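Local coordinates for protein Adp-ribosyltransferase (Staphylococcus aureus, PDB 1OJQ) that transfers ADP-ribose from NAD+ onto protein targets, which for a C3-type exoenzyme are probably small GTPases of the Rho family, at residues Arg185-Ala190 with Ala207-Lys212; Ser75-Ser80 with Leu156-Gly161; Thr96-Glu101 with Ser120-Leu125; Leu89-Ser94 with Arg150-Lys155; Asn35-Ser40 with Glu171-Pro176. One frame throughout, in Å; residues are numbered along the deposited sequence. Where two conformers were deposited one is given.

Contact 1 (Arg185-Ala190 with Ala207-Lys212); sequences RGTEYA and AVVFKK
Ala190 and Val208 exchange a reciprocal pair of backbone bonds: Ala190 N meets Val208 O at 2.9 Å, nearly straight at 172°, and Val208 N returns to Ala190 O. Farther along, Phe210 N donates to Glu188 O at 3.0 Å. Between these bonds lies the non-hydrogen-bonded pair Tyr189 and Val209, where Tyr189 CA also makes a CA-H...O contact with Val208 O at 3.3 Å. This is the antiparallel beta hairpin of strands 187-196 and 203-209 within the five-stranded mixed sheet; strand 130-133 flanks the first strand and strand 152-158 the second. Among the apolar contacts, Tyr189 CD1 lies 3.6 Å from Ala207 CB. A chi1 of 52° sets that ring between its own backbone N and carbonyl carbon, and its far end leads away to bond Tyr91 through OH. Thr187 CG2 reaches Val209 CG1 at 4.1 Å. The Glu188 carboxylate stands almost perpendicular to the Phe210 ring, planes 83° apart, with OE1 3.5 Å from CD2. Where direct pairing stops, water takes over: one molecule accepts from Glu188 N and donates to Phe210 O, and another joins Gly186 O to Lys212 NZ.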
# COMPACT_ATOMS: atom_id res chain seq x y z
N ARG A 185 -2.57 9.93 2.13
CA ARG A 185 -3.06 9.60 3.47
C ARG A 185 -4.58 9.49 3.40
O ARG A 185 -5.25 10.18 2.64
CB ARG A 185 -2.60 10.62 4.50
CG ARG A 185 -3.15 12.04 4.28
CD ARG A 185 -2.42 12.97 5.24
NE ARG A 185 -2.88 14.35 5.14
CZ ARG A 185 -3.79 14.88 5.96
NH1 ARG A 185 -4.31 14.12 6.92
NH2 ARG A 185 -4.17 16.14 5.82
N GLY A 186 -5.13 8.58 4.22
CA GLY A 186 -6.58 8.46 4.27
C GLY A 186 -7.12 7.61 3.13
O GLY A 186 -8.30 7.69 2.77
N THR A 187 -6.26 6.77 2.56
CA THR A 187 -6.68 5.83 1.53
C THR A 187 -7.68 4.84 2.12
O THR A 187 -7.48 4.32 3.21
CB THR A 187 -5.47 5.11 0.91
OG1 THR A 187 -4.77 6.02 0.03
CG2 THR A 187 -5.89 3.94 0.04
N GLU A 188 -8.75 4.59 1.37
CA GLU A 188 -9.72 3.59 1.76
C GLU A 188 -9.82 2.50 0.71
O GLU A 188 -9.81 2.84 -0.48
CB GLU A 188 -11.12 4.20 1.92
CG GLU A 188 -11.15 5.32 2.95
CD GLU A 188 -12.50 6.03 2.87
OE1 GLU A 188 -12.73 6.73 1.85
OE2 GLU A 188 -13.27 5.85 3.83
N TYR A 189 -9.94 1.25 1.15
CA TYR A 189 -10.12 0.16 0.19
C TYR A 189 -11.23 -0.76 0.70
O TYR A 189 -11.32 -0.95 1.91
CB TYR A 189 -8.84 -0.62 -0.06
CG TYR A 189 -8.13 -1.14 1.16
CD1 TYR A 189 -8.34 -2.44 1.61
CD2 TYR A 189 -7.24 -0.32 1.85
CE1 TYR A 189 -7.67 -2.91 2.73
CE2 TYR A 189 -6.58 -0.79 2.98
CZ TYR A 189 -6.81 -2.09 3.40
OH TYR A 189 -6.16 -2.56 4.52
N ALA A 190 -12.02 -1.23 -0.26
CA ALA A 190 -13.13 -2.14 -0.03
C ALA A 190 -12.72 -3.55 -0.47
O ALA A 190 -12.43 -3.76 -1.64
CB ALA A 190 -14.39 -1.72 -0.76
N ALA A 207 -8.73 -5.95 -3.15
CA ALA A 207 -9.61 -4.85 -2.75
C ALA A 207 -9.62 -3.73 -3.78
O ALA A 207 -8.71 -3.59 -4.62
CB ALA A 207 -9.16 -4.31 -1.39
N VAL A 208 -10.63 -2.88 -3.70
CA VAL A 208 -10.76 -1.72 -4.57
C VAL A 208 -10.63 -0.41 -3.80
O VAL A 208 -11.39 -0.19 -2.86
CB VAL A 208 -12.12 -1.76 -5.28
CG1 VAL A 208 -12.25 -0.60 -6.26
CG2 VAL A 208 -12.24 -3.11 -5.98
N VAL A 209 -9.68 0.42 -4.22
CA VAL A 209 -9.47 1.72 -3.58
C VAL A 209 -10.48 2.76 -4.07
O VAL A 209 -10.82 2.83 -5.25
CB VAL A 209 -8.04 2.23 -3.88
CG1 VAL A 209 -7.86 3.71 -3.58
CG2 VAL A 209 -7.00 1.43 -3.10
N PHE A 210 -10.97 3.59 -3.17
CA PHE A 210 -11.85 4.70 -3.51
C PHE A 210 -11.01 5.81 -4.14
O PHE A 210 -9.95 6.14 -3.60
CB PHE A 210 -12.57 5.24 -2.28
CG PHE A 210 -13.74 4.44 -1.74
CD1 PHE A 210 -14.13 3.25 -2.33
CD2 PHE A 210 -14.44 4.89 -0.63
CE1 PHE A 210 -15.20 2.52 -1.83
CE2 PHE A 210 -15.51 4.16 -0.12
CZ PHE A 210 -15.87 2.96 -0.71
N LYS A 211 -11.43 6.36 -5.26
CA LYS A 211 -10.68 7.45 -5.87
C LYS A 211 -10.55 8.64 -4.93
O LYS A 211 -11.50 9.05 -4.24
CB LYS A 211 -11.38 7.88 -7.16
CG LYS A 211 -10.64 8.91 -8.00
CD LYS A 211 -11.32 8.87 -9.36
CE LYS A 211 -10.47 9.29 -10.53
NZ LYS A 211 -11.35 9.86 -11.59
N LYS A 212 -9.34 9.21 -4.95
CA LYS A 212 -9.05 10.44 -4.25
C LYS A 212 -8.42 11.47 -5.20
O LYS A 212 -8.63 12.67 -4.92
CB LYS A 212 -8.09 10.24 -3.06
CG LYS A 212 -8.80 9.65 -1.85
CD LYS A 212 -7.85 9.30 -0.73
CE LYS A 212 -7.52 10.50 0.15
NZ LYS A 212 -8.70 11.17 0.73
OXT LYS A 212 -7.75 11.06 -6.17
O HOH W 1 -10.01 9.51 2.06
O HOH W 2 -9.10 6.25 -0.96

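Contact 2 (Ser75-Ser80 with Leu156-Gly161); sequences SVTPDS and LELPKG
Thr77 OG1 sits among three polar groups: it donates to Pro159 O at 2.9 Å, has Gly161 N 3.0 Å away, and receives a weak bond from Thr162 N. A chi1 of 55° turns this hydroxyl to the opposing backbone and leaves CG2 to cross Leu158 CD1 at about a right angle, 4.2 Å away. The carbonyl of the same residue is used as well, Gly161 N donating to Thr77 O at 2.9 Å with a bent N-H...O angle of 146°. Gly161 has positive phi, which turns the chain beyond the strand end. Through these bonds the loop leading from helix 59-73 into edge strand 81-87 lies against the end of strand 152-158, the antiparallel neighbour of that edge strand, so the two segments are joined ahead of the regular strand pairing. At the other end Ser80 CA makes a CA-H...O contact with Leu158 O at 3.2 Å, while Ser80 OG is engaged by Thr3. The extended Lys160 chain runs alongside the loop backbone, CB 3.4 Å from Ser80 N and CE 3.3 Å from Pro78 O. A water donates to Asp79 OD2 and weakly accepts from Lys160 NZ, and Asp79 OD1 takes a bond from Trp15.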
# COMPACT_ATOMS: atom_id res chain seq x y z
N SER A 75 0.50 13.95 -9.33
CA SER A 75 0.27 12.97 -10.40
C SER A 75 -0.95 12.11 -10.07
O SER A 75 -1.25 11.81 -8.91
CB SER A 75 1.47 12.06 -10.67
OG SER A 75 2.01 11.51 -9.48
N VAL A 76 -1.62 11.73 -11.14
CA VAL A 76 -2.72 10.78 -11.03
C VAL A 76 -2.42 9.58 -11.91
O VAL A 76 -1.64 9.61 -12.86
CB VAL A 76 -4.08 11.38 -11.42
CG1 VAL A 76 -4.42 12.53 -10.47
CG2 VAL A 76 -4.11 11.83 -12.87
N THR A 77 -3.06 8.45 -11.59
CA THR A 77 -2.82 7.29 -12.43
C THR A 77 -3.37 7.47 -13.85
O THR A 77 -4.53 7.83 -14.00
CB THR A 77 -3.46 6.03 -11.81
OG1 THR A 77 -4.85 6.31 -11.59
CG2 THR A 77 -2.84 5.71 -10.45
N PRO A 78 -2.56 7.23 -14.86
CA PRO A 78 -3.06 7.36 -16.24
C PRO A 78 -3.89 6.17 -16.69
O PRO A 78 -4.54 6.22 -17.74
CB PRO A 78 -1.75 7.42 -17.04
CG PRO A 78 -0.84 6.50 -16.28
CD PRO A 78 -1.14 6.84 -14.83
N ASP A 79 -3.90 5.08 -15.93
CA ASP A 79 -4.75 3.91 -16.16
C ASP A 79 -5.24 3.38 -14.81
O ASP A 79 -4.57 3.60 -13.81
CB ASP A 79 -4.03 2.76 -16.85
CG ASP A 79 -3.34 3.14 -18.15
OD1 ASP A 79 -2.13 3.40 -18.18
OD2 ASP A 79 -4.06 3.18 -19.17
N SER A 80 -6.35 2.65 -14.83
CA SER A 80 -6.67 1.83 -13.66
C SER A 80 -5.52 0.85 -13.49
O SER A 80 -4.99 0.35 -14.49
CB SER A 80 -8.01 1.13 -13.89
OG SER A 80 -8.22 0.05 -13.01
N LEU A 156 -4.41 -4.22 -4.58
CA LEU A 156 -5.30 -3.07 -4.59
C LEU A 156 -5.57 -2.52 -5.99
O LEU A 156 -4.62 -2.09 -6.65
CB LEU A 156 -4.71 -1.94 -3.75
CG LEU A 156 -4.49 -2.26 -2.27
CD1 LEU A 156 -3.87 -1.03 -1.58
CD2 LEU A 156 -5.79 -2.67 -1.60
N GLU A 157 -6.81 -2.54 -6.43
CA GLU A 157 -7.15 -1.92 -7.72
C GLU A 157 -7.29 -0.41 -7.55
O GLU A 157 -8.18 0.04 -6.83
CB GLU A 157 -8.45 -2.50 -8.27
CG GLU A 157 -8.70 -2.14 -9.73
CD GLU A 157 -10.15 -2.42 -10.11
OE1 GLU A 157 -10.71 -1.77 -11.01
OE2 GLU A 157 -10.77 -3.31 -9.49
N LEU A 158 -6.46 0.39 -8.20
CA LEU A 158 -6.56 1.83 -8.13
C LEU A 158 -7.38 2.36 -9.31
O LEU A 158 -7.02 2.00 -10.44
CB LEU A 158 -5.19 2.50 -8.22
CG LEU A 158 -4.14 2.06 -7.21
CD1 LEU A 158 -2.88 2.89 -7.39
CD2 LEU A 158 -4.70 2.17 -5.80
N PRO A 159 -8.39 3.15 -9.08
CA PRO A 159 -9.14 3.71 -10.21
C PRO A 159 -8.29 4.60 -11.10
O PRO A 159 -7.34 5.26 -10.66
CB PRO A 159 -10.19 4.59 -9.51
CG PRO A 159 -10.31 4.06 -8.12
CD PRO A 159 -8.94 3.56 -7.77
N LYS A 160 -8.61 4.63 -12.39
CA LYS A 160 -7.92 5.60 -13.24
C LYS A 160 -8.18 7.00 -12.73
O LYS A 160 -9.28 7.39 -12.31
CB LYS A 160 -8.41 5.39 -14.67
CG LYS A 160 -7.83 6.38 -15.66
CD LYS A 160 -8.40 6.19 -17.07
CE LYS A 160 -7.70 7.22 -17.97
NZ LYS A 160 -7.90 6.82 -19.40
N GLY A 161 -7.13 7.81 -12.75
CA GLY A 161 -7.26 9.20 -12.37
C GLY A 161 -7.20 9.47 -10.89
O GLY A 161 -7.44 10.61 -10.46
O HOH W 3 -6.60 3.63 -19.47

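Contact 3 (Thr96-Glu101 with Ser120-Leu125); sequences TGFTRE and SKLNNL
Leu122 sets its CD2 methyl squarely over one face of the Phe98 ring, 3.7 Å from the ring centroid and 13° off the normal, a CH-pi contact. The aromatic rim meets two more residues of the same helix, Lys121 CG and Leu125 CD1, both near the ring plane. Leu125 CD1 also presses on the backbone in front of the ring, 3.4 Å from Gly97 C and 3.5 Å from Phe98 N. Phe98 CG lies anti to its own N (chi1 -160°), which carries the ring toward helix 116-126, while Leu103 and Leu106 of helix 100-106 pack against it. Farther out, water supplies the polar links: one molecule donates to both Thr96 O and Leu125 O, and a second joins Gly97 O to Lys121 NZ. That ammonium, ending an extended chain, forms a salt bridge with Asp102. The same carboxylate accepts from Thr99 N, and the Thr99 side chain caps a backbone N of helix 100-106, consistent with a capping box. The chemistry is divided: hydrocarbon grips the buried ring directly, whereas the more exposed backbone carbonyls are reached through water, and the Lys121 salt bridge probably steadies the Asp102 carboxylate that accepts from N-cap Thr99.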
# COMPACT_ATOMS: atom_id res chain seq x y z
N THR A 96 -11.98 -7.56 13.15
CA THR A 96 -12.99 -8.04 14.10
C THR A 96 -13.45 -9.47 13.82
O THR A 96 -13.72 -9.76 12.66
CB THR A 96 -14.24 -7.13 14.06
OG1 THR A 96 -13.85 -5.82 14.47
CG2 THR A 96 -15.29 -7.68 15.00
N GLY A 97 -13.60 -10.31 14.83
CA GLY A 97 -14.01 -11.68 14.78
C GLY A 97 -12.88 -12.66 14.48
O GLY A 97 -13.13 -13.87 14.59
N PHE A 98 -11.70 -12.17 14.10
CA PHE A 98 -10.53 -13.02 13.84
C PHE A 98 -9.67 -13.00 15.10
O PHE A 98 -8.97 -12.02 15.36
CB PHE A 98 -9.72 -12.58 12.62
CG PHE A 98 -8.85 -13.72 12.10
CD1 PHE A 98 -9.42 -14.78 11.42
CD2 PHE A 98 -7.48 -13.72 12.32
CE1 PHE A 98 -8.63 -15.82 10.93
CE2 PHE A 98 -6.69 -14.75 11.82
CZ PHE A 98 -7.26 -15.80 11.13
N THR A 99 -9.76 -14.08 15.90
CA THR A 99 -9.26 -13.97 17.27
C THR A 99 -7.76 -14.17 17.34
O THR A 99 -7.12 -14.61 16.39
CB THR A 99 -9.94 -15.01 18.19
OG1 THR A 99 -9.41 -16.30 17.87
CG2 THR A 99 -11.43 -15.05 17.91
N ARG A 100 -7.19 -13.83 18.50
CA ARG A 100 -5.77 -14.15 18.69
C ARG A 100 -5.48 -15.62 18.45
O ARG A 100 -4.44 -15.98 17.91
CB ARG A 100 -5.34 -13.78 20.12
CG ARG A 100 -3.95 -14.30 20.49
CD ARG A 100 -2.89 -13.50 19.73
NE ARG A 100 -1.54 -13.99 20.02
CZ ARG A 100 -0.88 -14.89 19.29
NH1 ARG A 100 -1.38 -15.44 18.20
NH2 ARG A 100 0.35 -15.26 19.65
N GLU A 101 -6.40 -16.50 18.88
CA GLU A 101 -6.13 -17.93 18.65
C GLU A 101 -6.27 -18.28 17.17
O GLU A 101 -5.52 -19.13 16.70
CB GLU A 101 -7.05 -18.83 19.48
CG GLU A 101 -6.57 -20.27 19.51
CD GLU A 101 -5.28 -20.44 20.29
OE1 GLU A 101 -4.79 -21.59 20.34
OE2 GLU A 101 -4.74 -19.48 20.87
N SER A 120 -10.81 -19.04 4.82
CA SER A 120 -12.23 -18.87 4.54
C SER A 120 -12.88 -17.98 5.58
O SER A 120 -13.72 -17.12 5.29
CB SER A 120 -12.93 -20.23 4.47
OG SER A 120 -12.66 -20.79 3.20
N LYS A 121 -12.49 -18.16 6.85
CA LYS A 121 -13.01 -17.28 7.90
C LYS A 121 -12.64 -15.83 7.63
O LYS A 121 -13.44 -14.89 7.77
CB LYS A 121 -12.46 -17.73 9.26
CG LYS A 121 -13.02 -16.95 10.43
CD LYS A 121 -12.72 -17.58 11.79
CE LYS A 121 -13.51 -16.88 12.88
NZ LYS A 121 -13.19 -17.40 14.23
N LEU A 122 -11.38 -15.62 7.23
CA LEU A 122 -10.90 -14.27 6.95
C LEU A 122 -11.75 -13.62 5.86
O LEU A 122 -12.17 -12.47 5.95
CB LEU A 122 -9.44 -14.28 6.53
CG LEU A 122 -8.35 -14.20 7.61
CD1 LEU A 122 -6.98 -14.33 6.95
CD2 LEU A 122 -8.42 -12.90 8.41
N ASN A 123 -12.01 -14.37 4.79
CA ASN A 123 -12.84 -13.86 3.71
C ASN A 123 -14.21 -13.46 4.22
O ASN A 123 -14.84 -12.46 3.93
CB ASN A 123 -12.99 -14.93 2.62
CG ASN A 123 -13.90 -14.41 1.51
OD1 ASN A 123 -13.40 -13.66 0.67
ND2 ASN A 123 -15.17 -14.78 1.51
N ASN A 124 -14.74 -14.35 5.08
CA ASN A 124 -16.07 -14.08 5.63
C ASN A 124 -16.05 -12.83 6.50
O ASN A 124 -17.02 -12.07 6.50
CB ASN A 124 -16.59 -15.28 6.43
CG ASN A 124 -17.83 -14.88 7.21
OD1 ASN A 124 -17.74 -14.45 8.36
ND2 ASN A 124 -18.97 -15.01 6.55
N LEU A 125 -14.97 -12.55 7.21
CA LEU A 125 -14.82 -11.40 8.09
C LEU A 125 -14.31 -10.13 7.39
O LEU A 125 -14.48 -9.03 7.94
CB LEU A 125 -13.87 -11.73 9.24
CG LEU A 125 -14.36 -12.87 10.15
CD1 LEU A 125 -13.29 -13.18 11.19
CD2 LEU A 125 -15.70 -12.51 10.76
O HOH W 4 -14.51 -8.24 10.64
O HOH W 5 -15.18 -15.15 15.17

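Contact 4 (Leu89-Ser94 with Arg150-Lys155); sequences LDYLSS and RPIELK
Ile152 and Leu92 reach toward each other tip to tip because of their torsions. Chi1 of -68° with an extended chi2 carries Ile152 CD1 straight out from the strand, and Leu92 CG, beside its own backbone N, comes within 3.7 Å of Ile152 CD1. The same methyl serves two further partners. Leu89 CD2 lies 4.1 Å from Ile152 CD1, and Tyr91, whose side chain crosses that of Ile152 at about a right angle, puts CD2 at the same distance from it. One methyl is thus embraced by three residues of a single 3-10 turn, held together by a bond of 2.8 Å from Leu92 N to Leu89 O. Leu89 CD2 reaches onward to Pro151 CB at 3.6 Å, lying across the proline ring just before the strand starts. At the opposite end Tyr91 approaches Leu154 more loosely, its hydroxyl being bonded to Tyr189. The contact is essentially apolar, yet each segment holds an NAD+-binding residue: Asp90 sits in the 3-10 turn and Arg150 directly precedes Pro151, its NH1 bonded to Leu86 O. The hydrophobic patch lies between the segments that hold these two residues. Around it, Ile205 of strand 203-209 packs on Tyr91, Ile152 and Leu154, Leu106 of helix 100-106 packs on both leucines of the turn and Leu103 on Leu89, and strand 152-158 pairs with strand 81-87.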
# COMPACT_ATOMS: atom_id res chain seq x y z
N LEU A 89 1.73 -11.19 9.31
CA LEU A 89 0.39 -11.56 9.78
C LEU A 89 -0.19 -10.60 10.80
O LEU A 89 -1.42 -10.60 11.01
CB LEU A 89 0.44 -12.96 10.38
CG LEU A 89 0.66 -14.15 9.46
CD1 LEU A 89 0.65 -15.43 10.30
CD2 LEU A 89 -0.38 -14.25 8.35
N ASP A 90 0.61 -9.76 11.47
CA ASP A 90 0.05 -8.88 12.51
C ASP A 90 -0.84 -7.82 11.90
O ASP A 90 -1.59 -7.13 12.60
CB ASP A 90 1.14 -8.22 13.35
CG ASP A 90 2.13 -7.43 12.53
OD1 ASP A 90 1.77 -6.93 11.45
OD2 ASP A 90 3.30 -7.30 12.98
N TYR A 91 -0.80 -7.68 10.58
CA TYR A 91 -1.82 -6.89 9.89
C TYR A 91 -3.22 -7.38 10.28
O TYR A 91 -4.14 -6.55 10.27
CB TYR A 91 -1.61 -6.98 8.38
CG TYR A 91 -2.75 -6.49 7.52
CD1 TYR A 91 -2.92 -5.13 7.28
CD2 TYR A 91 -3.63 -7.40 6.94
CE1 TYR A 91 -3.98 -4.73 6.48
CE2 TYR A 91 -4.69 -7.00 6.15
CZ TYR A 91 -4.84 -5.65 5.93
OH TYR A 91 -5.88 -5.21 5.14
N LEU A 92 -3.39 -8.66 10.59
CA LEU A 92 -4.73 -9.20 10.88
C LEU A 92 -5.13 -9.04 12.33
O LEU A 92 -6.19 -9.50 12.77
CB LEU A 92 -4.77 -10.69 10.51
CG LEU A 92 -4.42 -11.01 9.06
CD1 LEU A 92 -4.33 -12.52 8.87
CD2 LEU A 92 -5.41 -10.37 8.09
N SER A 93 -4.29 -8.39 13.13
CA SER A 93 -4.55 -8.43 14.57
C SER A 93 -5.68 -7.48 14.94
O SER A 93 -6.21 -7.48 16.05
CB SER A 93 -3.26 -8.10 15.35
OG SER A 93 -3.10 -6.69 15.42
N SER A 94 -6.12 -6.66 13.98
CA SER A 94 -7.27 -5.83 14.33
C SER A 94 -8.51 -6.15 13.50
O SER A 94 -9.44 -5.35 13.40
CB SER A 94 -6.91 -4.35 14.18
N ARG A 150 6.40 -12.38 2.07
CA ARG A 150 5.62 -12.20 3.29
C ARG A 150 4.31 -12.98 3.18
O ARG A 150 3.88 -13.34 2.09
CB ARG A 150 5.35 -10.72 3.58
CG ARG A 150 6.51 -10.07 4.35
CD ARG A 150 6.33 -8.56 4.35
NE ARG A 150 6.89 -7.90 5.52
CZ ARG A 150 6.61 -6.68 5.97
NH1 ARG A 150 5.76 -5.87 5.36
NH2 ARG A 150 7.21 -6.22 7.06
N PRO A 151 3.68 -13.28 4.30
CA PRO A 151 2.49 -14.14 4.28
C PRO A 151 1.29 -13.57 3.54
O PRO A 151 0.50 -14.32 2.97
CB PRO A 151 2.10 -14.26 5.76
CG PRO A 151 3.37 -13.97 6.50
CD PRO A 151 4.03 -12.89 5.68
N ILE A 152 1.13 -12.26 3.56
CA ILE A 152 -0.07 -11.63 3.00
C ILE A 152 0.30 -10.69 1.85
O ILE A 152 1.25 -9.93 1.93
CB ILE A 152 -0.81 -10.85 4.09
CG1 ILE A 152 -1.42 -11.81 5.15
CG2 ILE A 152 -1.88 -9.91 3.58
CD1 ILE A 152 -1.92 -11.03 6.34
N GLU A 153 -0.48 -10.77 0.79
CA GLU A 153 -0.39 -9.79 -0.30
C GLU A 153 -1.71 -9.04 -0.40
O GLU A 153 -2.75 -9.64 -0.71
CB GLU A 153 -0.10 -10.50 -1.61
CG GLU A 153 -0.02 -9.56 -2.82
CD GLU A 153 0.04 -10.38 -4.11
OE1 GLU A 153 -1.04 -10.62 -4.68
OE2 GLU A 153 1.15 -10.77 -4.53
N LEU A 154 -1.66 -7.74 -0.11
CA LEU A 154 -2.80 -6.84 -0.31
C LEU A 154 -2.72 -6.35 -1.76
O LEU A 154 -1.77 -5.66 -2.12
CB LEU A 154 -2.75 -5.71 0.70
CG LEU A 154 -3.87 -4.68 0.68
CD1 LEU A 154 -5.26 -5.29 0.84
CD2 LEU A 154 -3.62 -3.63 1.77
N LYS A 155 -3.70 -6.75 -2.55
CA LYS A 155 -3.77 -6.47 -3.99
C LYS A 155 -4.84 -5.43 -4.23
O LYS A 155 -6.04 -5.67 -4.08
CB LYS A 155 -3.99 -7.81 -4.70
CG LYS A 155 -4.35 -7.73 -6.17
CD LYS A 155 -4.49 -9.12 -6.79
CE LYS A 155 -4.92 -9.02 -8.25
NZ LYS A 155 -5.21 -10.38 -8.82

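Contact 5 (Asn35-Ser40 with Glu171-Pro176); sequences NYTKNS and ELTAYP
A threonine hydroxyl on a helix, Thr37 OG1, takes the N-H of Ala174 from a distant loop, at 2.8 Å and almost straight (171°), while also bonded to Tyr34 O one turn back in its own helix. Chi1 of 68° points OG1 at the loop, and the CG2 branch of Thr37 passes across Thr173, 3.6 Å from Thr173 OG1. Thr173 OG1 is itself engaged, accepting from Tyr175 N at 3.0 Å in an ST turn that shapes the loop just where it meets the helix. Ala174 CB lies near both Thr37 OG1 and Lys38 CG, the latter at 4.0 Å. Tyr175, which closes the turn, leans back over the helix end, with CE1 3.4 Å from Thr37 O. A water in the plane of its ring, at the edge, connects Tyr175 OH to Lys38 O, to which it donates. Thr37 is an NAD+-binding residue, and its side chain lies about 4 Å from that of Glu180, another. Residues 171-176 probably form part of the ADP-ribosylating turn-turn loop of this toxin family, in which an exposed aromatic such as Tyr175 is thought to help recognise the protein target. The contact joins the C-terminal end of helix 27-38, whose Lys30, Ile33 and Tyr34 also touch the loop, to the connection between strands 165-166 and 180-183 of the small antiparallel sheet.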
# COMPACT_ATOMS: atom_id res chain seq x y z
N ASN A 35 12.77 11.64 2.18
CA ASN A 35 12.73 11.57 3.64
C ASN A 35 11.64 10.64 4.14
O ASN A 35 11.83 9.94 5.14
CB ASN A 35 12.58 12.96 4.25
CG ASN A 35 13.87 13.75 4.16
OD1 ASN A 35 14.97 13.19 4.04
ND2 ASN A 35 13.73 15.07 4.21
N TYR A 36 10.49 10.61 3.48
CA TYR A 36 9.43 9.68 3.88
C TYR A 36 9.92 8.24 3.76
O TYR A 36 9.72 7.43 4.68
CB TYR A 36 8.13 9.93 3.07
CG TYR A 36 7.04 9.01 3.62
CD1 TYR A 36 6.33 9.41 4.75
CD2 TYR A 36 6.75 7.79 3.04
CE1 TYR A 36 5.34 8.58 5.27
CE2 TYR A 36 5.77 6.96 3.56
CZ TYR A 36 5.07 7.37 4.67
OH TYR A 36 4.09 6.54 5.20
N THR A 37 10.54 7.89 2.64
CA THR A 37 11.00 6.52 2.43
C THR A 37 12.07 6.12 3.45
O THR A 37 12.11 4.94 3.79
CB THR A 37 11.58 6.26 1.03
OG1 THR A 37 12.82 6.99 0.85
CG2 THR A 37 10.61 6.72 -0.05
N LYS A 38 12.88 7.04 3.94
CA LYS A 38 13.90 6.79 4.94
C LYS A 38 13.35 6.43 6.32
O LYS A 38 13.95 5.64 7.03
CB LYS A 38 14.73 8.06 5.19
CG LYS A 38 15.52 8.62 4.04
CD LYS A 38 16.20 9.90 4.51
CE LYS A 38 17.49 9.60 5.25
NZ LYS A 38 18.11 10.87 5.75
N ASN A 39 12.26 7.09 6.67
CA ASN A 39 11.79 7.23 8.05
C ASN A 39 10.35 7.76 8.08
O ASN A 39 10.16 8.96 8.24
CB ASN A 39 12.71 8.21 8.76
CG ASN A 39 12.70 8.23 10.27
OD1 ASN A 39 12.30 7.27 10.94
ND2 ASN A 39 13.18 9.35 10.82
N SER A 40 9.41 6.85 7.91
CA SER A 40 8.00 7.22 7.85
C SER A 40 7.38 7.31 9.22
O SER A 40 6.37 7.98 9.38
CB SER A 40 7.23 6.21 7.01
OG SER A 40 7.28 4.92 7.63
N GLU A 171 16.76 9.42 -6.83
CA GLU A 171 16.77 10.61 -5.99
C GLU A 171 15.51 10.76 -5.15
O GLU A 171 15.41 11.68 -4.31
CB GLU A 171 16.98 11.83 -6.90
CG GLU A 171 15.69 12.32 -7.55
CD GLU A 171 15.31 11.50 -8.77
OE1 GLU A 171 14.40 11.95 -9.50
OE2 GLU A 171 15.89 10.43 -9.02
N LEU A 172 14.52 9.89 -5.35
CA LEU A 172 13.24 9.94 -4.66
C LEU A 172 13.13 8.90 -3.53
O LEU A 172 12.36 9.15 -2.61
CB LEU A 172 12.06 9.69 -5.61
CG LEU A 172 11.92 10.65 -6.80
CD1 LEU A 172 10.68 10.29 -7.61
CD2 LEU A 172 11.87 12.09 -6.32
N THR A 173 13.83 7.76 -3.63
CA THR A 173 13.64 6.72 -2.60
C THR A 173 14.94 6.18 -2.03
O THR A 173 15.89 5.96 -2.77
CB THR A 173 12.78 5.55 -3.14
OG1 THR A 173 12.61 4.59 -2.08
CG2 THR A 173 13.45 4.83 -4.29
N ALA A 174 14.96 5.96 -0.71
CA ALA A 174 16.09 5.35 -0.03
C ALA A 174 16.12 3.84 -0.28
O ALA A 174 17.09 3.16 0.09
CB ALA A 174 16.03 5.65 1.47
N TYR A 175 15.06 3.35 -0.92
CA TYR A 175 14.90 1.92 -1.18
C TYR A 175 14.56 1.62 -2.64
O TYR A 175 13.45 1.16 -2.91
CB TYR A 175 13.77 1.37 -0.29
CG TYR A 175 14.21 1.35 1.16
CD1 TYR A 175 14.09 2.49 1.95
CD2 TYR A 175 14.76 0.20 1.72
CE1 TYR A 175 14.49 2.52 3.27
CE2 TYR A 175 15.16 0.21 3.05
CZ TYR A 175 15.03 1.36 3.80
OH TYR A 175 15.43 1.36 5.11
N PRO A 176 15.51 1.89 -3.53
CA PRO A 176 15.29 1.71 -4.97
C PRO A 176 15.00 0.26 -5.34
O PRO A 176 15.46 -0.67 -4.69
CB PRO A 176 16.61 2.13 -5.62
CG PRO A 176 17.61 2.08 -4.51
CD PRO A 176 16.86 2.39 -3.24
O HOH W 6 14.98 3.41 6.71

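Contacts 1, 2 and 4 share the five-stranded sheet: contacts 2 and 4 use opposite ends of strand 152-158, and contact 1 pairs its neighbour 203-209 with the next strand, 187-196. Contacts 1 and 4 meet through the Tyr189-Tyr91 hydroxyl bond. Contact 4 also touches contact 3, where Leu122 CD1 packs on Leu92 CD1, so the apolar packing of the two contacts meets at this point. Contacts 1, 3, 4 and 5 are all partly buried and contact 2 lies at the surface. Backbone bonding governs contact 1, hydrophobic side chains contacts 3 and 4, and polar loop pairing contact 2. Contact 5 stands apart, about 34 Å from contact 3 between centres, a threonine hydroxyl joining helix to loop near the NAD+ site.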